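PDB 6VH5: prephenate dehydratase:Amino acid-binding ACT, which probably catalyses the conversion of prephenate to 3-phenylpyruvate, the step that commits prephenate to phenylalanine synthesis, and binds phenylalanine through its ACT domain. Local coordinates for residues A33-R42 with P170-G178; K232-V242 with S273-F284. All coordinates share one frame; numbering follows the deposited sequence.

Contact 1 of 2, residues A33-R42 with P170-G178; sequences AGANSDTACR and PRLAADLYG
A35 O is gripped twice by T39, by OG1 at 3.0 Å and by the backbone N from the opposite face of its plane, and L172 CD2 of the 170-178 segment lies 4.0 Å from it. T39 and L172 lie alongside with their side chains pointing opposite ways, OG1 against CB. The same CD2 comes against the D38 carboxylate, 3.4 Å from OD2. G34 N sends a nearly straight hydrogen bond (172°) to D38 OD2 on its anti lone pair, 3.0 Å long, tying the loop back onto the first turn of the helix. R42 NE donates to D38 OD1 (2.9 Å, part of a salt bridge), arriving from above the carboxylate plane. With CG anti to the backbone N (chi1 -173°), D38 faces the other helix while holding both partners. L172 CD1 lies over one face of the R42 guanidinium, toward its rim, and CD2 also touches G34 CA, which is 4.2 Å from A173 CA. Helices 36-42 and 171-176, almost at right angles (87°), join the two lobes of the dehydratase domain, one on each five-stranded sheet, in a fold like that of type 2 periplasmic binding proteins; N36 lies near T194, consistent with a place beside the interlobe cleft. L176 CD1 fills in behind, against G34 N and near A33 CB. At the other end N36 OD1 rests on the ring of P170, 3.3 Å from CG.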
ATOM      1  N   ALA A  33      13.558  14.991  -7.431  1.00 55.45           N
ATOM      2  CA  ALA A  33      13.800  15.060  -8.867  1.00 66.27           C
ATOM      3  C   ALA A  33      14.585  13.834  -9.343  1.00 71.38           C
ATOM      4  O   ALA A  33      15.494  13.351  -8.663  1.00 72.80           O
ATOM      5  CB  ALA A  33      14.571  16.346  -9.198  1.00 66.23           C
ATOM      6  N   GLY A  34      14.205  13.307 -10.502  1.00 67.67           N
ATOM      7  CA  GLY A  34      14.853  12.124 -11.026  1.00 64.89           C
ATOM      8  C   GLY A  34      14.180  10.820 -10.665  1.00 63.63           C
ATOM      9  O   GLY A  34      14.653   9.762 -11.087  1.00 65.21           O
ATOM     10  N   ALA A  35      13.100  10.863  -9.888  1.00 63.68           N
ATOM     11  CA  ALA A  35      12.411   9.659  -9.462  1.00 63.36           C
ATOM     12  C   ALA A  35      11.630   9.041 -10.621  1.00 60.57           C
ATOM     13  O   ALA A  35      11.557   9.586 -11.726  1.00 64.04           O
ATOM     14  CB  ALA A  35      11.464   9.971  -8.302  1.00 59.08           C
ATOM     15  N   ASN A  36      11.063   7.861 -10.358  1.00 52.31           N
ATOM     16  CA  ASN A  36      10.184   7.235 -11.338  1.00 57.74           C
ATOM     17  C   ASN A  36       8.905   8.053 -11.536  1.00 53.69           C
ATOM     18  O   ASN A  36       8.373   8.119 -12.654  1.00 49.13           O
ATOM     19  CB  ASN A  36       9.856   5.797 -10.918  1.00 57.76           C
ATOM     20  CG  ASN A  36      11.022   4.839 -11.123  1.00 64.99           C
ATOM     21  OD1 ASN A  36      11.685   4.857 -12.163  1.00 69.45           O
ATOM     22  ND2 ASN A  36      11.260   3.977 -10.140  1.00 65.46           N
ATOM     23  N   SER A  37       8.383   8.662 -10.462  1.00 56.40           N
ATOM     24  CA  SER A  37       7.216   9.543 -10.595  1.00 59.77           C
ATOM     25  C   SER A  37       7.513  10.718 -11.519  1.00 56.53           C
ATOM     26  O   SER A  37       6.673  11.100 -12.342  1.00 50.16           O
ATOM     27  CB  SER A  37       6.776  10.067  -9.226  1.00 56.06           C
ATOM     28  OG  SER A  37       6.154   9.062  -8.448  1.00 54.20           O
ATOM     29  N   ASP A  38       8.709  11.299 -11.389  1.00 53.38           N
ATOM     30  CA  ASP A  38       9.158  12.353 -12.296  1.00 56.95           C
ATOM     31  C   ASP A  38       9.248  11.839 -13.730  1.00 60.08           C
ATOM     32  O   ASP A  38       8.855  12.535 -14.675  1.00 62.32           O
ATOM     33  CB  ASP A  38      10.509  12.887 -11.800  1.00 65.67           C
ATOM     34  CG  ASP A  38      11.011  14.109 -12.569  1.00 67.33           C
ATOM     35  OD1 ASP A  38      10.319  14.625 -13.468  1.00 67.99           O
ATOM     36  OD2 ASP A  38      12.141  14.542 -12.272  1.00 69.29           O
ATOM     37  N   THR A  39       9.754  10.615 -13.912  1.00 64.91           N
ATOM     38  CA  THR A  39       9.820  10.026 -15.248  1.00 63.81           C
ATOM     39  C   THR A  39       8.434   9.937 -15.880  1.00 54.27           C
ATOM     40  O   THR A  39       8.252  10.281 -17.055  1.00 50.99           O
ATOM     41  CB  THR A  39      10.451   8.633 -15.165  1.00 62.53           C
ATOM     42  OG1 THR A  39      11.747   8.730 -14.562  1.00 69.58           O
ATOM     43  CG2 THR A  39      10.565   7.984 -16.552  1.00 49.28           C
ATOM     44  N   ALA A  40       7.438   9.514 -15.106  1.00 45.28           N
ATOM     45  CA  ALA A  40       6.080   9.447 -15.638  1.00 48.39           C
ATOM     46  C   ALA A  40       5.577  10.831 -16.056  1.00 51.36           C
ATOM     47  O   ALA A  40       5.023  10.991 -17.151  1.00 51.53           O
ATOM     48  CB  ALA A  40       5.151   8.805 -14.608  1.00 40.37           C
ATOM     49  N   CYS A  41       5.802  11.853 -15.221  1.00 54.83           N
ATOM     50  CA  CYS A  41       5.368  13.207 -15.573  1.00 53.66           C
ATOM     51  C   CYS A  41       5.975  13.646 -16.902  1.00 61.05           C
ATOM     52  O   CYS A  41       5.281  14.195 -17.766  1.00 59.96           O
ATOM     53  CB  CYS A  41       5.759  14.204 -14.475  1.00 47.01           C
ATOM     54  SG  CYS A  41       5.046  13.980 -12.826  1.00 46.35           S
ATOM     55  N   ARG A  42       7.279  13.401 -17.082  1.00 58.26           N
ATOM     56  CA  ARG A  42       7.956  13.862 -18.288  1.00 55.58           C
ATOM     57  C   ARG A  42       7.552  13.054 -19.511  1.00 62.74           C
ATOM     58  O   ARG A  42       7.464  13.609 -20.614  1.00 66.86           O
ATOM     59  CB  ARG A  42       9.475  13.809 -18.098  1.00 59.39           C
ATOM     60  CG  ARG A  42      10.033  14.832 -17.124  1.00 65.59           C
ATOM     61  CD  ARG A  42      11.470  14.488 -16.790  1.00 72.82           C
ATOM     62  NE  ARG A  42      11.992  15.283 -15.687  1.00 73.97           N
ATOM     63  CZ  ARG A  42      12.842  16.294 -15.834  1.00 77.33           C
ATOM     64  NH1 ARG A  42      13.292  16.621 -17.043  1.00 78.63           N
ATOM     65  NH2 ARG A  42      13.261  16.963 -14.769  1.00 70.40           N
ATOM     66  N   PRO A 170      16.731   5.376 -11.175  1.00 56.63           N
ATOM     67  CA  PRO A 170      16.125   5.408 -12.510  1.00 60.34           C
ATOM     68  C   PRO A 170      17.023   6.127 -13.503  1.00 61.42           C
ATOM     69  O   PRO A 170      17.824   6.990 -13.142  1.00 63.36           O
ATOM     70  CB  PRO A 170      14.817   6.184 -12.295  1.00 59.69           C
ATOM     71  CG  PRO A 170      14.510   6.026 -10.835  1.00 52.79           C
ATOM     72  CD  PRO A 170      15.877   6.047 -10.181  1.00 55.67           C
ATOM     73  N   ARG A 171      16.842   5.780 -14.782  1.00 59.48           N
ATOM     74  CA  ARG A 171      17.684   6.336 -15.837  1.00 58.00           C
ATOM     75  C   ARG A 171      17.677   7.863 -15.817  1.00 59.81           C
ATOM     76  O   ARG A 171      18.708   8.495 -16.083  1.00 61.89           O
ATOM     77  CB  ARG A 171      17.224   5.814 -17.199  1.00 57.91           C
ATOM     78  CG  ARG A 171      17.892   6.503 -18.384  1.00 63.46           C
ATOM     79  CD  ARG A 171      17.448   5.918 -19.712  1.00 67.78           C
ATOM     80  NE  ARG A 171      17.508   4.460 -19.693  1.00 74.33           N
ATOM     81  CZ  ARG A 171      18.597   3.744 -19.969  1.00 76.28           C
ATOM     82  NH1 ARG A 171      18.542   2.421 -19.920  1.00 77.06           N
ATOM     83  NH2 ARG A 171      19.740   4.349 -20.275  1.00 71.35           N
ATOM     84  N   LEU A 172      16.529   8.471 -15.487  1.00 51.43           N
ATOM     85  CA  LEU A 172      16.413   9.928 -15.469  1.00 55.65           C
ATOM     86  C   LEU A 172      17.397  10.570 -14.498  1.00 65.03           C
ATOM     87  O   LEU A 172      17.989  11.613 -14.804  1.00 67.29           O
ATOM     88  CB  LEU A 172      14.979  10.345 -15.121  1.00 53.73           C
ATOM     89  CG  LEU A 172      14.779  11.840 -14.844  1.00 54.74           C
ATOM     90  CD1 LEU A 172      15.053  12.679 -16.086  1.00 54.73           C
ATOM     91  CD2 LEU A 172      13.363  12.088 -14.340  1.00 56.62           C
ATOM     92  N   ALA A 173      17.596   9.961 -13.329  1.00 66.04           N
ATOM     93  CA  ALA A 173      18.484  10.563 -12.344  1.00 62.57           C
ATOM     94  C   ALA A 173      19.916  10.640 -12.854  1.00 61.87           C
ATOM     95  O   ALA A 173      20.652  11.561 -12.480  1.00 64.72           O
ATOM     96  CB  ALA A 173      18.430   9.783 -11.029  1.00 63.35           C
ATOM     97  N   ALA A 174      20.326   9.710 -13.725  1.00 59.07           N
ATOM     98  CA  ALA A 174      21.688   9.759 -14.256  1.00 66.94           C
ATOM     99  C   ALA A 174      21.900  10.997 -15.121  1.00 80.28           C
ATOM    100  O   ALA A 174      22.944  11.657 -15.027  1.00 83.47           O
ATOM    101  CB  ALA A 174      22.011   8.490 -15.041  1.00 59.99           C
ATOM    102  N   ASP A 175      20.927  11.318 -15.979  1.00 84.10           N
ATOM    103  CA  ASP A 175      21.049  12.503 -16.824  1.00 91.08           C
ATOM    104  C   ASP A 175      21.061  13.774 -15.986  1.00 83.15           C
ATOM    105  O   ASP A 175      21.840  14.695 -16.253  1.00 79.56           O
ATOM    106  CB  ASP A 175      19.903  12.557 -17.836  1.00102.44           C
ATOM    107  CG  ASP A 175      19.583  11.199 -18.442  1.00111.11           C
ATOM    108  OD1 ASP A 175      20.496  10.347 -18.531  1.00118.06           O
ATOM    109  OD2 ASP A 175      18.412  10.989 -18.833  1.00109.08           O
ATOM    110  N   LEU A 176      20.211  13.835 -14.958  1.00 82.69           N
ATOM    111  CA  LEU A 176      20.085  15.052 -14.161  1.00 79.33           C
ATOM    112  C   LEU A 176      21.350  15.329 -13.356  1.00 79.39           C
ATOM    113  O   LEU A 176      21.788  16.482 -13.255  1.00 85.26           O
ATOM    114  CB  LEU A 176      18.866  14.955 -13.238  1.00 70.64           C
ATOM    115  CG  LEU A 176      17.491  15.124 -13.896  1.00 71.55           C
ATOM    116  CD1 LEU A 176      16.366  15.244 -12.862  1.00 67.84           C
ATOM    117  CD2 LEU A 176      17.476  16.315 -14.852  1.00 69.91           C
ATOM    118  N   TYR A 177      21.960  14.295 -12.784  1.00 70.01           N
ATOM    119  CA  TYR A 177      23.128  14.487 -11.934  1.00 74.01           C
ATOM    120  C   TYR A 177      24.448  14.240 -12.660  1.00 76.60           C
ATOM    121  O   TYR A 177      25.497  14.189 -12.011  1.00 83.24           O
ATOM    122  CB  TYR A 177      23.017  13.602 -10.690  1.00 75.32           C
ATOM    123  CG  TYR A 177      21.883  14.040  -9.804  1.00 79.20           C
ATOM    124  CD1 TYR A 177      22.005  15.173  -9.006  1.00 90.06           C
ATOM    125  CD2 TYR A 177      20.678  13.358  -9.791  1.00 80.11           C
ATOM    126  CE1 TYR A 177      20.961  15.606  -8.206  1.00 89.43           C
ATOM    127  CE2 TYR A 177      19.632  13.777  -8.989  1.00 87.37           C
ATOM    128  CZ  TYR A 177      19.781  14.908  -8.200  1.00 89.83           C
ATOM    129  OH  TYR A 177      18.753  15.337  -7.396  1.00 91.54           O
ATOM    130  N   GLY A 178      24.423  14.119 -13.985  1.00 77.60           N
ATOM    131  CA  GLY A 178      25.645  13.961 -14.758  1.00 75.83           C
ATOM    132  C   GLY A 178      26.450  12.738 -14.377  1.00 75.77           C
ATOM    133  O   GLY A 178      27.682  12.807 -14.315  1.00 75.23           O
TER

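Contact 2 of 2, residues K232-V242 with S273-F284. With EDO (1,2-ethanediol), chain K.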
ATOM      1  N   LYS A 232     -24.902  -8.911  -5.870  1.00 46.02           N
ATOM      2  CA  LYS A 232     -25.962  -8.077  -6.433  1.00 45.54           C
ATOM      3  C   LYS A 232     -25.398  -6.867  -7.170  1.00 57.46           C
ATOM      4  O   LYS A 232     -25.888  -6.503  -8.246  1.00 59.41           O
ATOM      5  CB  LYS A 232     -26.917  -7.628  -5.331  1.00 48.52           C
ATOM      6  CG  LYS A 232     -27.610  -8.777  -4.598  1.00 57.71           C
ATOM      7  CD  LYS A 232     -28.590  -9.554  -5.504  1.00 49.99           C
ATOM      8  CE  LYS A 232     -29.377 -10.593  -4.706  1.00 50.76           C
ATOM      9  NZ  LYS A 232     -30.022 -11.671  -5.572  1.00 41.38           N
ATOM     10  N   ALA A 233     -24.384  -6.215  -6.592  1.00 55.68           N
ATOM     11  CA  ALA A 233     -23.868  -4.985  -7.188  1.00 51.05           C
ATOM     12  C   ALA A 233     -23.158  -5.248  -8.513  1.00 51.09           C
ATOM     13  O   ALA A 233     -23.227  -4.417  -9.428  1.00 48.19           O
ATOM     14  CB  ALA A 233     -22.943  -4.279  -6.193  1.00 52.05           C
ATOM     15  N   LEU A 234     -22.503  -6.404  -8.646  1.00 43.70           N
ATOM     16  CA  LEU A 234     -21.826  -6.777  -9.881  1.00 53.95           C
ATOM     17  C   LEU A 234     -22.781  -7.353 -10.930  1.00 54.62           C
ATOM     18  O   LEU A 234     -22.389  -7.492 -12.095  1.00 55.81           O
ATOM     19  CB  LEU A 234     -20.732  -7.808  -9.575  1.00 54.10           C
ATOM     20  CG  LEU A 234     -19.615  -7.375  -8.639  1.00 45.18           C
ATOM     21  CD1 LEU A 234     -18.600  -8.472  -8.459  1.00 39.44           C
ATOM     22  CD2 LEU A 234     -18.954  -6.182  -9.257  1.00 52.50           C
ATOM     23  N   GLY A 235     -24.011  -7.696 -10.540  1.00 47.94           N
ATOM     24  CA  GLY A 235     -24.919  -8.373 -11.457  1.00 51.94           C
ATOM     25  C   GLY A 235     -25.107  -7.641 -12.769  1.00 51.30           C
ATOM     26  O   GLY A 235     -25.202  -8.263 -13.838  1.00 43.14           O
ATOM     27  N   GLY A 236     -25.176  -6.313 -12.711  1.00 50.27           N
ATOM     28  CA  GLY A 236     -25.450  -5.543 -13.910  1.00 52.86           C
ATOM     29  C   GLY A 236     -24.283  -5.542 -14.874  1.00 52.22           C
ATOM     30  O   GLY A 236     -24.471  -5.576 -16.094  1.00 54.57           O
ATOM     31  N   PHE A 237     -23.058  -5.510 -14.342  1.00 50.78           N
ATOM     32  CA  PHE A 237     -21.894  -5.596 -15.216  1.00 46.11           C
ATOM     33  C   PHE A 237     -21.809  -6.974 -15.857  1.00 45.37           C
ATOM     34  O   PHE A 237     -21.479  -7.091 -17.044  1.00 46.11           O
ATOM     35  CB  PHE A 237     -20.620  -5.267 -14.446  1.00 38.90           C
ATOM     36  CG  PHE A 237     -20.663  -3.944 -13.749  1.00 46.91           C
ATOM     37  CD1 PHE A 237     -20.458  -2.774 -14.454  1.00 44.73           C
ATOM     38  CD2 PHE A 237     -20.897  -3.867 -12.383  1.00 53.79           C
ATOM     39  CE1 PHE A 237     -20.521  -1.550 -13.825  1.00 47.09           C
ATOM     40  CE2 PHE A 237     -20.945  -2.639 -11.740  1.00 51.79           C
ATOM     41  CZ  PHE A 237     -20.758  -1.481 -12.462  1.00 49.60           C
ATOM     42  N   ALA A 238     -22.182  -8.015 -15.105  1.00 42.94           N
ATOM     43  CA  ALA A 238     -22.082  -9.389 -15.592  1.00 44.80           C
ATOM     44  C   ALA A 238     -22.956  -9.631 -16.823  1.00 49.17           C
ATOM     45  O   ALA A 238     -22.513 -10.259 -17.792  1.00 50.22           O
ATOM     46  CB  ALA A 238     -22.465 -10.357 -14.468  1.00 40.00           C
ATOM     47  N   THR A 239     -24.210  -9.157 -16.796  1.00 49.21           N
ATOM     48  CA  THR A 239     -25.152  -9.418 -17.879  1.00 46.59           C
ATOM     49  C   THR A 239     -25.133  -8.359 -18.976  1.00 49.00           C
ATOM     50  O   THR A 239     -25.907  -8.466 -19.931  1.00 49.10           O
ATOM     51  CB  THR A 239     -26.590  -9.568 -17.336  1.00 54.50           C
ATOM     52  OG1 THR A 239     -26.954  -8.394 -16.596  1.00 57.11           O
ATOM     53  CG2 THR A 239     -26.729 -10.812 -16.445  1.00 39.33           C
ATOM     54  N   ASN A 240     -24.317  -7.318 -18.864  1.00 48.85           N
ATOM     55  CA  ASN A 240     -24.239  -6.346 -19.943  1.00 48.01           C
ATOM     56  C   ASN A 240     -22.888  -6.328 -20.642  1.00 50.41           C
ATOM     57  O   ASN A 240     -22.698  -5.542 -21.580  1.00 50.59           O
ATOM     58  CB  ASN A 240     -24.599  -4.959 -19.414  1.00 47.96           C
ATOM     59  CG  ASN A 240     -26.088  -4.792 -19.267  1.00 52.15           C
ATOM     60  OD1 ASN A 240     -26.786  -4.600 -20.257  1.00 55.13           O
ATOM     61  ND2 ASN A 240     -26.594  -4.926 -18.042  1.00 44.35           N
ATOM     62  N   GLY A 241     -21.986  -7.236 -20.277  1.00 45.03           N
ATOM     63  CA  GLY A 241     -20.697  -7.310 -20.927  1.00 49.80           C
ATOM     64  C   GLY A 241     -19.771  -6.174 -20.586  1.00 53.76           C
ATOM     65  O   GLY A 241     -18.961  -5.768 -21.426  1.00 63.40           O
ATOM     66  N   VAL A 242     -19.858  -5.656 -19.365  1.00 52.43           N
ATOM     67  CA  VAL A 242     -18.948  -4.617 -18.898  1.00 46.15           C
ATOM     68  C   VAL A 242     -17.807  -5.305 -18.160  1.00 50.26           C
ATOM     69  O   VAL A 242     -18.035  -5.986 -17.152  1.00 55.40           O
ATOM     70  CB  VAL A 242     -19.663  -3.619 -17.980  1.00 40.85           C
ATOM     71  CG1 VAL A 242     -18.724  -2.478 -17.634  1.00 52.86           C
ATOM     72  CG2 VAL A 242     -20.941  -3.116 -18.608  1.00 42.91           C
ATOM     73  N   SER A 273     -24.869   0.044 -22.437  1.00 59.49           N
ATOM     74  CA  SER A 273     -24.540  -1.096 -21.592  1.00 54.24           C
ATOM     75  C   SER A 273     -24.056  -0.653 -20.219  1.00 55.28           C
ATOM     76  O   SER A 273     -24.508  -1.183 -19.195  1.00 56.70           O
ATOM     77  CB  SER A 273     -23.501  -1.965 -22.289  1.00 57.61           C
ATOM     78  OG  SER A 273     -24.132  -2.763 -23.284  1.00 65.28           O
ATOM     79  N   VAL A 274     -23.184   0.357 -20.173  1.00 56.54           N
ATOM     80  CA  VAL A 274     -22.704   0.852 -18.891  1.00 48.15           C
ATOM     81  C   VAL A 274     -23.826   1.555 -18.145  1.00 49.61           C
ATOM     82  O   VAL A 274     -23.999   1.379 -16.932  1.00 52.38           O
ATOM     83  CB  VAL A 274     -21.491   1.775 -19.109  1.00 55.03           C
ATOM     84  CG1 VAL A 274     -20.972   2.293 -17.778  1.00 43.05           C
ATOM     85  CG2 VAL A 274     -20.388   1.020 -19.864  1.00 59.83           C
ATOM     86  N   GLN A 275     -24.625   2.335 -18.868  1.00 52.60           N
ATOM     87  CA  GLN A 275     -25.773   3.004 -18.269  1.00 53.70           C
ATOM     88  C   GLN A 275     -26.675   2.006 -17.549  1.00 61.19           C
ATOM     89  O   GLN A 275     -27.111   2.252 -16.417  1.00 67.10           O
ATOM     90  CB  GLN A 275     -26.539   3.745 -19.363  1.00 47.11           C
ATOM     91  CG  GLN A 275     -27.431   4.856 -18.918  1.00 68.04           C
ATOM     92  CD  GLN A 275     -28.172   5.484 -20.092  1.00 87.79           C
ATOM     93  OE1 GLN A 275     -29.400   5.527 -20.108  1.00102.12           O
ATOM     94  NE2 GLN A 275     -27.429   5.936 -21.094  1.00 92.92           N
ATOM     95  N   LEU A 276     -26.933   0.853 -18.173  1.00 57.36           N
ATOM     96  CA  LEU A 276     -27.802  -0.143 -17.555  1.00 54.67           C
ATOM     97  C   LEU A 276     -27.143  -0.776 -16.333  1.00 58.38           C
ATOM     98  O   LEU A 276     -27.755  -0.861 -15.261  1.00 60.39           O
ATOM     99  CB  LEU A 276     -28.157  -1.218 -18.576  1.00 53.07           C
ATOM    100  CG  LEU A 276     -29.129  -0.885 -19.695  1.00 55.35           C
ATOM    101  CD1 LEU A 276     -29.182  -2.029 -20.684  1.00 53.36           C
ATOM    102  CD2 LEU A 276     -30.491  -0.649 -19.104  1.00 54.29           C
ATOM    103  N   ALA A 277     -25.870  -1.177 -16.466  1.00 50.85           N
ATOM    104  CA  ALA A 277     -25.150  -1.767 -15.342  1.00 44.52           C
ATOM    105  C   ALA A 277     -25.119  -0.822 -14.147  1.00 52.38           C
ATOM    106  O   ALA A 277     -25.440  -1.220 -13.020  1.00 57.08           O
ATOM    107  CB  ALA A 277     -23.722  -2.122 -15.767  1.00 40.46           C
ATOM    108  N   LEU A 278     -24.780   0.449 -14.380  1.00 54.76           N
ATOM    109  CA  LEU A 278     -24.736   1.407 -13.275  1.00 59.08           C
ATOM    110  C   LEU A 278     -26.122   1.606 -12.671  1.00 58.61           C
ATOM    111  O   LEU A 278     -26.256   1.785 -11.453  1.00 61.12           O
ATOM    112  CB  LEU A 278     -24.138   2.740 -13.744  1.00 55.93           C
ATOM    113  CG  LEU A 278     -22.624   2.722 -14.012  1.00 51.59           C
ATOM    114  CD1 LEU A 278     -22.091   4.065 -14.559  1.00 40.26           C
ATOM    115  CD2 LEU A 278     -21.890   2.341 -12.733  1.00 48.97           C
ATOM    116  N   GLU A 279     -27.168   1.563 -13.504  1.00 58.80           N
ATOM    117  CA  GLU A 279     -28.524   1.700 -12.984  1.00 61.30           C
ATOM    118  C   GLU A 279     -28.876   0.538 -12.072  1.00 62.81           C
ATOM    119  O   GLU A 279     -29.509   0.721 -11.025  1.00 67.21           O
ATOM    120  CB  GLU A 279     -29.529   1.782 -14.133  1.00 64.03           C
ATOM    121  CG  GLU A 279     -30.961   1.920 -13.655  1.00 77.00           C
ATOM    122  CD  GLU A 279     -31.967   2.024 -14.792  1.00 92.20           C
ATOM    123  OE1 GLU A 279     -31.635   1.647 -15.939  1.00 94.54           O
ATOM    124  OE2 GLU A 279     -33.086   2.524 -14.541  1.00 95.55           O
ATOM    125  N   GLU A 280     -28.478  -0.670 -12.459  1.00 59.49           N
ATOM    126  CA  GLU A 280     -28.683  -1.821 -11.596  1.00 57.92           C
ATOM    127  C   GLU A 280     -27.823  -1.712 -10.346  1.00 58.14           C
ATOM    128  O   GLU A 280     -28.259  -2.078  -9.249  1.00 58.75           O
ATOM    129  CB  GLU A 280     -28.379  -3.097 -12.375  1.00 54.28           C
ATOM    130  CG  GLU A 280     -28.764  -4.377 -11.685  1.00 57.60           C
ATOM    131  CD  GLU A 280     -28.817  -5.535 -12.665  1.00 63.17           C
ATOM    132  OE1 GLU A 280     -29.235  -5.299 -13.824  1.00 56.80           O
ATOM    133  OE2 GLU A 280     -28.442  -6.665 -12.280  1.00 68.76           O
ATOM    134  N   LEU A 281     -26.604  -1.189 -10.492  1.00 55.01           N
ATOM    135  CA  LEU A 281     -25.741  -0.991  -9.335  1.00 58.95           C
ATOM    136  C   LEU A 281     -26.388  -0.031  -8.336  1.00 59.89           C
ATOM    137  O   LEU A 281     -26.326  -0.249  -7.120  1.00 60.60           O
ATOM    138  CB  LEU A 281     -24.388  -0.458  -9.795  1.00 58.05           C
ATOM    139  CG  LEU A 281     -23.369  -0.126  -8.705  1.00 61.93           C
ATOM    140  CD1 LEU A 281     -22.729  -1.406  -8.210  1.00 54.19           C
ATOM    141  CD2 LEU A 281     -22.314   0.889  -9.173  1.00 61.71           C
ATOM    142  N   ARG A 282     -27.072   1.004  -8.836  1.00 55.83           N
ATOM    143  CA  ARG A 282     -27.692   1.985  -7.949  1.00 61.02           C
ATOM    144  C   ARG A 282     -28.845   1.398  -7.146  1.00 63.03           C
ATOM    145  O   ARG A 282     -29.134   1.880  -6.047  1.00 63.76           O
ATOM    146  CB  ARG A 282     -28.187   3.192  -8.749  1.00 64.24           C
ATOM    147  CG  ARG A 282     -27.124   4.238  -9.020  1.00 71.30           C
ATOM    148  CD  ARG A 282     -27.646   5.345  -9.919  1.00 78.96           C
ATOM    149  NE  ARG A 282     -26.923   5.421 -11.189  1.00 83.55           N
ATOM    150  CZ  ARG A 282     -25.817   6.136 -11.376  1.00 82.16           C
ATOM    151  NH1 ARG A 282     -25.218   6.162 -12.562  1.00 75.89           N
ATOM    152  NH2 ARG A 282     -25.302   6.828 -10.371  1.00 87.83           N
ATOM    153  N   PHE A 283     -29.532   0.380  -7.670  1.00 62.45           N
ATOM    154  CA  PHE A 283     -30.613  -0.216  -6.888  1.00 57.76           C
ATOM    155  C   PHE A 283     -30.057  -1.004  -5.715  1.00 54.15           C
ATOM    156  O   PHE A 283     -30.697  -1.102  -4.664  1.00 60.57           O
ATOM    157  CB  PHE A 283     -31.481  -1.128  -7.767  1.00 54.59           C
ATOM    158  CG  PHE A 283     -32.614  -1.808  -7.023  1.00 53.28           C
ATOM    159  CD1 PHE A 283     -33.771  -1.107  -6.711  1.00 57.75           C
ATOM    160  CD2 PHE A 283     -32.529  -3.134  -6.641  1.00 55.42           C
ATOM    161  CE1 PHE A 283     -34.823  -1.714  -6.040  1.00 56.38           C
ATOM    162  CE2 PHE A 283     -33.572  -3.748  -5.956  1.00 54.49           C
ATOM    163  CZ  PHE A 283     -34.722  -3.032  -5.657  1.00 60.97           C
ATOM    164  N   PHE A 284     -28.865  -1.557  -5.882  1.00 52.12           N
ATOM    165  CA  PHE A 284     -28.275  -2.483  -4.935  1.00 60.02           C
ATOM    166  C   PHE A 284     -27.186  -1.853  -4.072  1.00 67.16           C
ATOM    167  O   PHE A 284     -26.509  -2.574  -3.333  1.00 72.47           O
ATOM    168  CB  PHE A 284     -27.720  -3.692  -5.695  1.00 58.93           C
ATOM    169  CG  PHE A 284     -28.790  -4.610  -6.262  1.00 61.89           C
ATOM    170  CD1 PHE A 284     -29.639  -5.325  -5.426  1.00 63.78           C
ATOM    171  CD2 PHE A 284     -28.941  -4.755  -7.639  1.00 58.25           C
ATOM    172  CE1 PHE A 284     -30.614  -6.174  -5.951  1.00 64.93           C
ATOM    173  CE2 PHE A 284     -29.904  -5.600  -8.172  1.00 61.22           C
ATOM    174  CZ  PHE A 284     -30.747  -6.313  -7.324  1.00 58.89           C
TER
HETATM  175  C1  EDO K 302     -18.480  -8.904 -12.669  1.00 65.82           C
HETATM  176  O1  EDO K 302     -17.704 -10.053 -13.055  1.00 49.93           O
HETATM  177  C2  EDO K 302     -18.485  -7.824 -13.758  1.00 65.65           C
HETATM  178  O2  EDO K 302     -17.952  -8.292 -15.008  1.00 58.93           O
HETATM  179  O   HOH W   1     -27.951  -7.889  -9.976  1.00 51.60           O
HETATM  180  O   HOH W   2     -29.012  -5.000 -16.588  1.00 68.84           O
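The two helices of the ACT domain's βαββαβ fold pack here side by side and antiparallel, with segment axes 7.4 Å apart at 163°. Glycine makes this closeness possible: G236 and A277 bring their CA atoms to 4.0 Å, and A277 CB sits 3.5 Å from G236 O. The same methyl meets the F237 ring obliquely at CD1, while L278 CD2 and L281 CD1 come in at the ring's edge. L281 CD1 also presses on A233 CB at 3.5 Å. Toward one end, K232 CB lies over a face of the F284 ring, a CH-pi contact 3.9 Å from the centroid; F283 covers the opposite face. N240, its CG anti to the carbonyl carbon (chi1 -78°), turns ND2 back to G236 O in a 3.0 Å bond lying in the carbonyl plane, and OD1 touches L276 CD1. No direct hydrogen bond joins the helices; two waters bridge them through E280, one from OE2 to K232 O, the other from OE1 to N240 ND2. Beneath the pair lies the four-stranded antiparallel sheet: F237, V242 and V274 rest on I265 of strand 258-266, and L281 on F219 and V288, while L234 packs on L230 of the second subunit.

Contact 1 and contact 2 belong to different domains and lie on opposite sides of the chain's centre, 42 Å apart between centres and about 27 Å between nearest atoms, so neither touches the other. Along the chain contact 1 closes before contact 2 opens. Contact 1 is the one near the catalytic region: the side chain of N36 is about 6 Å from that of T194, predicted to be essential for dehydratase activity. Contact 2 lies in the ACT domain, which is probably regulatory, as in relatives; there the F237 side chain comes within about 6 Å of a bound phenylalanine. If phenylalanine regulates this enzyme as it does its relatives, the signal must pass from the ACT domain to the dehydratase domain.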